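Histidyl-trna synthetase (Thermus thermophilus, PDB 1H4V) joins L-histidine to tRNA(His) at the expense of ATP, working as a homodimeric class II aminoacyl-tRNA synthetase. Local coordinates at residues 342-347 with 382-387; 346-351 with 357-362. One frame throughout, in Å; residues are numbered along the deposited sequence.

Contact 1: residues 342-347 with 382-387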
loop_
_atom_site.group_PDB
_atom_site.type_symbol
_atom_site.label_atom_id
_atom_site.label_comp_id
_atom_site.label_asym_id
_atom_site.label_seq_id
_atom_site.Cartn_x
_atom_site.Cartn_y
_atom_site.Cartn_z
ATOM N N ALA A 342 6.818 -34.407 7.784
ATOM C CA ALA A 342 7.721 -33.519 8.505
ATOM C C ALA A 342 9.013 -33.313 7.720
ATOM O O ALA A 342 9.537 -32.202 7.647
ATOM C CB ALA A 342 8.039 -34.098 9.867
ATOM N N GLU A 343 9.528 -34.391 7.141
ATOM C CA GLU A 343 10.758 -34.314 6.369
ATOM C C GLU A 343 10.564 -33.431 5.133
ATOM O O GLU A 343 11.494 -32.763 4.692
ATOM C CB GLU A 343 11.209 -35.715 5.943
ATOM C CG GLU A 343 11.388 -36.697 7.084
ATOM C CD GLU A 343 12.444 -36.269 8.094
ATOM O OE1 GLU A 343 13.491 -35.717 7.679
ATOM O OE2 GLU A 343 12.229 -36.506 9.307
ATOM N N ALA A 344 9.357 -33.427 4.574
ATOM C CA ALA A 344 9.084 -32.601 3.400
ATOM C C ALA A 344 9.161 -31.130 3.805
ATOM O O ALA A 344 9.639 -30.273 3.047
ATOM C CB ALA A 344 7.708 -32.916 2.840
ATOM N N PHE A 345 8.686 -30.851 5.014
ATOM C CA PHE A 345 8.692 -29.510 5.564
ATOM C C PHE A 345 10.130 -29.074 5.812
ATOM O O PHE A 345 10.508 -27.964 5.457
ATOM C CB PHE A 345 7.872 -29.497 6.862
ATOM C CG PHE A 345 8.103 -28.289 7.732
ATOM C CD1 PHE A 345 7.951 -26.996 7.228
ATOM C CD2 PHE A 345 8.412 -28.446 9.080
ATOM C CE1 PHE A 345 8.095 -25.881 8.055
ATOM C CE2 PHE A 345 8.558 -27.330 9.919
ATOM C CZ PHE A 345 8.398 -26.049 9.406
ATOM N N TYR A 346 10.938 -29.954 6.394
ATOM C CA TYR A 346 12.340 -29.625 6.689
ATOM C C TYR A 346 13.116 -29.340 5.419
ATOM O O TYR A 346 13.941 -28.433 5.386
ATOM C CB TYR A 346 13.024 -30.768 7.433
ATOM C CG TYR A 346 12.347 -31.136 8.728
ATOM C CD1 TYR A 346 12.426 -32.431 9.229
ATOM C CD2 TYR A 346 11.623 -30.193 9.454
ATOM C CE1 TYR A 346 11.799 -32.777 10.417
ATOM C CE2 TYR A 346 10.995 -30.529 10.643
ATOM C CZ TYR A 346 11.086 -31.825 11.120
ATOM O OH TYR A 346 10.467 -32.172 12.304
ATOM N N LEU A 347 12.851 -30.123 4.377
ATOM C CA LEU A 347 13.530 -29.943 3.102
ATOM C C LEU A 347 13.093 -28.637 2.439
ATOM O O LEU A 347 13.926 -27.866 1.978
ATOM C CB LEU A 347 13.244 -31.130 2.168
ATOM C CG LEU A 347 13.788 -30.992 0.741
ATOM C CD1 LEU A 347 15.283 -30.729 0.781
ATOM C CD2 LEU A 347 13.484 -32.269 -0.049
ATOM N N GLY A 382 8.691 -33.375 -6.023
ATOM C CA GLY A 382 9.643 -34.094 -5.198
ATOM C C GLY A 382 8.925 -35.201 -4.461
ATOM O O GLY A 382 7.759 -35.055 -4.085
ATOM N N PHE A 383 9.600 -36.319 -4.253
ATOM C CA PHE A 383 8.971 -37.421 -3.557
ATOM C C PHE A 383 9.804 -37.908 -2.393
ATOM O O PHE A 383 11.008 -38.138 -2.524
ATOM C CB PHE A 383 8.693 -38.573 -4.525
ATOM C CG PHE A 383 7.773 -38.200 -5.644
ATOM C CD1 PHE A 383 8.250 -37.502 -6.748
ATOM C CD2 PHE A 383 6.416 -38.511 -5.579
ATOM C CE1 PHE A 383 7.387 -37.116 -7.773
ATOM C CE2 PHE A 383 5.542 -38.128 -6.602
ATOM C CZ PHE A 383 6.029 -37.432 -7.696
ATOM N N LEU A 384 9.149 -38.049 -1.245
ATOM C CA LEU A 384 9.812 -38.515 -0.039
ATOM C C LEU A 384 9.062 -39.698 0.562
ATOM O O LEU A 384 7.929 -39.570 1.034
ATOM C CB LEU A 384 9.903 -37.394 0.993
ATOM C CG LEU A 384 10.838 -36.221 0.716
ATOM C CD1 LEU A 384 10.633 -35.168 1.800
ATOM C CD2 LEU A 384 12.283 -36.691 0.712
ATOM N N GLY A 385 9.705 -40.853 0.529
ATOM C CA GLY A 385 9.105 -42.044 1.079
ATOM C C GLY A 385 10.096 -42.723 1.997
ATOM O O GLY A 385 11.195 -42.209 2.245
ATOM N N GLU A 386 9.703 -43.889 2.494
ATOM C CA GLU A 386 10.532 -44.671 3.392
ATOM C C GLU A 386 11.934 -44.855 2.823
ATOM O O GLU A 386 12.924 -44.678 3.532
ATOM C CB GLU A 386 9.877 -46.026 3.620
ATOM C CG GLU A 386 10.423 -46.792 4.794
ATOM C CD GLU A 386 9.692 -48.097 5.008
ATOM O OE1 GLU A 386 9.898 -48.713 6.073
ATOM O OE2 GLU A 386 8.918 -48.511 4.110
ATOM N N ASP A 387 12.012 -45.188 1.537
ATOM C CA ASP A 387 13.291 -45.405 0.872
ATOM C C ASP A 387 14.203 -44.173 0.882
ATOM O O ASP A 387 15.362 -44.261 1.292
ATOM C CB ASP A 387 13.070 -45.869 -0.576
ATOM C CG ASP A 387 12.243 -47.153 -0.668
ATOM O OD1 ASP A 387 11.030 -47.114 -0.347
ATOM O OD2 ASP A 387 12.806 -48.201 -1.058
#
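Leu384 drives one methyl, CD1, against the flank of the helix that carries Glu343, Ala344 and Leu347, meeting main chain as much as side chain. CD1 comes to 3.4 Å from Ala344 CA and 3.5 Å from Ala344 N, with Ala344 CB alongside at 3.8 Å; it also faces the peptide carbon Glu343 C at 3.8 Å. The side-chain torsions explain this reach: CG stands anti to the carbonyl carbon (chi1 -70°) and CD1 anti to CA (chi2 174°), which makes CD1 the advanced end of an extended branch. One helical turn beyond Ala344, Leu347 turns its CD2 toward Leu384 CD1, 4.5 Å away, a looser apolar touch. The setting is the anticodon-binding domain, where helix 338-351 lies over the mixed sheet; the N-to-C directions of residues 342-347 and 382-384 differ by 136°. Strand 380-384 is hydrogen-bonded through its backbone to strand 331-335 on one flank and to strand 393-398 on the other; from these neighbours Leu333 packs on Ala344 and Leu347, and Val394 on Leu347 and Leu384. Glu343 contributes mainly its aliphatic base, CB lying 4.2 Å from Leu384 CD1. Its carboxylate turns off toward the dimer interface, where OE1 makes a salt bridge to NH2 of Arg246 of the second subunit and a long, weak ion pair with Arg409 of its own chain.

Contact 2: residues 346-351 with 357-362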
loop_
_atom_site.group_PDB
_atom_site.type_symbol
_atom_site.label_atom_id
_atom_site.label_comp_id
_atom_site.label_asym_id
_atom_site.label_seq_id
_atom_site.Cartn_x
_atom_site.Cartn_y
_atom_site.Cartn_z
ATOM N N TYR A 346 10.938 -29.954 6.394
ATOM C CA TYR A 346 12.340 -29.625 6.689
ATOM C C TYR A 346 13.116 -29.340 5.419
ATOM O O TYR A 346 13.941 -28.433 5.386
ATOM C CB TYR A 346 13.024 -30.768 7.433
ATOM C CG TYR A 346 12.347 -31.136 8.728
ATOM C CD1 TYR A 346 12.426 -32.431 9.229
ATOM C CD2 TYR A 346 11.623 -30.193 9.454
ATOM C CE1 TYR A 346 11.799 -32.777 10.417
ATOM C CE2 TYR A 346 10.995 -30.529 10.643
ATOM C CZ TYR A 346 11.086 -31.825 11.120
ATOM O OH TYR A 346 10.467 -32.172 12.304
ATOM N N LEU A 347 12.851 -30.123 4.377
ATOM C CA LEU A 347 13.530 -29.943 3.102
ATOM C C LEU A 347 13.093 -28.637 2.439
ATOM O O LEU A 347 13.926 -27.866 1.978
ATOM C CB LEU A 347 13.244 -31.130 2.168
ATOM C CG LEU A 347 13.788 -30.992 0.741
ATOM C CD1 LEU A 347 15.283 -30.729 0.781
ATOM C CD2 LEU A 347 13.484 -32.269 -0.049
ATOM N N ALA A 348 11.787 -28.387 2.391
ATOM C CA ALA A 348 11.292 -27.154 1.788
ATOM C C ALA A 348 11.874 -25.934 2.526
ATOM O O ALA A 348 12.282 -24.956 1.899
ATOM C CB ALA A 348 9.768 -27.120 1.827
ATOM N N GLU A 349 11.919 -25.993 3.852
ATOM C CA GLU A 349 12.468 -24.883 4.616
ATOM C C GLU A 349 13.948 -24.659 4.313
ATOM O O GLU A 349 14.433 -23.532 4.360
ATOM C CB GLU A 349 12.271 -25.105 6.117
ATOM C CG GLU A 349 11.167 -24.242 6.725
ATOM C CD GLU A 349 11.407 -22.751 6.512
ATOM O OE1 GLU A 349 12.494 -22.259 6.897
ATOM O OE2 GLU A 349 10.512 -22.066 5.959
ATOM N N ALA A 350 14.658 -25.734 3.985
ATOM C CA ALA A 350 16.080 -25.647 3.666
ATOM C C ALA A 350 16.308 -25.012 2.297
ATOM O O ALA A 350 17.398 -24.525 2.003
ATOM C CB ALA A 350 16.708 -27.044 3.696
ATOM N N LEU A 351 15.273 -25.022 1.465
ATOM C CA LEU A 351 15.357 -24.467 0.122
ATOM C C LEU A 351 14.823 -23.036 0.006
ATOM O O LEU A 351 15.083 -22.355 -0.986
ATOM C CB LEU A 351 14.611 -25.392 -0.851
ATOM C CG LEU A 351 15.215 -26.801 -0.975
ATOM C CD1 LEU A 351 14.288 -27.712 -1.756
ATOM C CD2 LEU A 351 16.586 -26.707 -1.657
ATOM N N ALA A 357 9.437 -23.409 -2.494
ATOM C CA ALA A 357 9.201 -24.836 -2.296
ATOM C C ALA A 357 8.010 -25.093 -1.392
ATOM O O ALA A 357 7.957 -24.601 -0.265
ATOM C CB ALA A 357 10.452 -25.492 -1.718
ATOM N N GLU A 358 7.056 -25.869 -1.893
ATOM C CA GLU A 358 5.864 -26.191 -1.130
ATOM C C GLU A 358 5.746 -27.690 -0.920
ATOM O O GLU A 358 6.464 -28.474 -1.533
ATOM C CB GLU A 358 4.631 -25.635 -1.841
ATOM C CG GLU A 358 4.615 -24.108 -1.872
ATOM C CD GLU A 358 3.468 -23.532 -2.688
ATOM O OE1 GLU A 358 2.301 -23.869 -2.394
ATOM O OE2 GLU A 358 3.740 -22.737 -3.617
ATOM N N TYR A 359 4.832 -28.093 -0.051
ATOM C CA TYR A 359 4.671 -29.504 0.247
ATOM C C TYR A 359 3.250 -29.821 0.685
ATOM O O TYR A 359 2.547 -28.958 1.201
ATOM C CB TYR A 359 5.649 -29.882 1.360
ATOM C CG TYR A 359 5.432 -29.072 2.619
ATOM C CD1 TYR A 359 4.428 -29.414 3.530
ATOM C CD2 TYR A 359 6.170 -27.913 2.862
ATOM C CE1 TYR A 359 4.161 -28.619 4.638
ATOM C CE2 TYR A 359 5.911 -27.113 3.970
ATOM C CZ TYR A 359 4.902 -27.471 4.849
ATOM O OH TYR A 359 4.604 -26.657 5.917
ATOM N N ALA A 360 2.831 -31.065 0.480
ATOM C CA ALA A 360 1.498 -31.496 0.878
ATOM C C ALA A 360 1.585 -31.873 2.352
ATOM O O ALA A 360 2.622 -32.361 2.806
ATOM C CB ALA A 360 1.065 -32.705 0.044
ATOM N N LEU A 361 0.507 -31.643 3.096
ATOM C CA LEU A 361 0.494 -31.965 4.521
ATOM C C LEU A 361 0.106 -33.394 4.860
ATOM O O LEU A 361 0.250 -33.811 6.005
ATOM C CB LEU A 361 -0.434 -31.024 5.280
ATOM C CG LEU A 361 0.218 -29.825 5.963
ATOM C CD1 LEU A 361 -0.856 -29.062 6.752
ATOM C CD2 LEU A 361 1.334 -30.302 6.887
ATOM N N ALA A 362 -0.393 -34.143 3.886
ATOM C CA ALA A 362 -0.785 -35.526 4.138
ATOM C C ALA A 362 -0.180 -36.438 3.087
ATOM O O ALA A 362 0.135 -35.999 1.985
ATOM C CB ALA A 362 -2.306 -35.655 4.122
#
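The hydroxyl of Tyr359 shares weak hydrogen bonds with Glu142 OE1 and Arg103 NH2, both of the second subunit, while its ring packs against Ala348. This is the later half of a beta-alpha-beta unit in the anticodon-binding domain: helix 338-351 crosses from strand 331-335 to the edge strand 357-359, and the axes of residues 346-351 and 357-359 run at 167°, nearly antiparallel. Ala348 CB is at the middle of the contact. It sits 4.0 Å from Ala357 CB, 3.7 Å from Ala357 O and 3.8 Å from Tyr359 CD2, approaching the ring obliquely. Two alanines facing each other let the backbones close to 5.1 Å between Ala348 CA and Ala357 CA. One turn on, Leu351 adds its CB at 4.2 Å from Ala357 CB, and its branch continues to Leu331 and to helix 412-419. The carbonyl oxygen of Ala357 accepts a hydrogen bond from Arg352 NH2. With CG between the backbone N and the carbonyl carbon (chi1 59°), the Tyr359 ring is placed beside Ala348 CB, and Leu361 meets it at its edge, in plane, with CD2 4.0 Å from Tyr359 CE1.

In the fold
Contacts 1 and 2 follow one another along the sheet-facing side of helix 338-351, their centres about 8 Å apart, and tie it to an interior strand and to an edge strand of the same sheet. Their overlap is direct: Ala344 CB of contact 1 packs 4.0 Å from Tyr359 CB of contact 2, and Phe345 CD1 lies 3.6 Å from Tyr359 OH. Both sit far from the centre of the chain, about 45 and 37 Å from it measured to the contact centres, yet both border the catalytic region of the second subunit. Tyr346, common to the two, hydrogen-bonds through OH to His243 ND1 of the second subunit, so the anticodon-binding domain of one chain docks on the catalytic part of its partner.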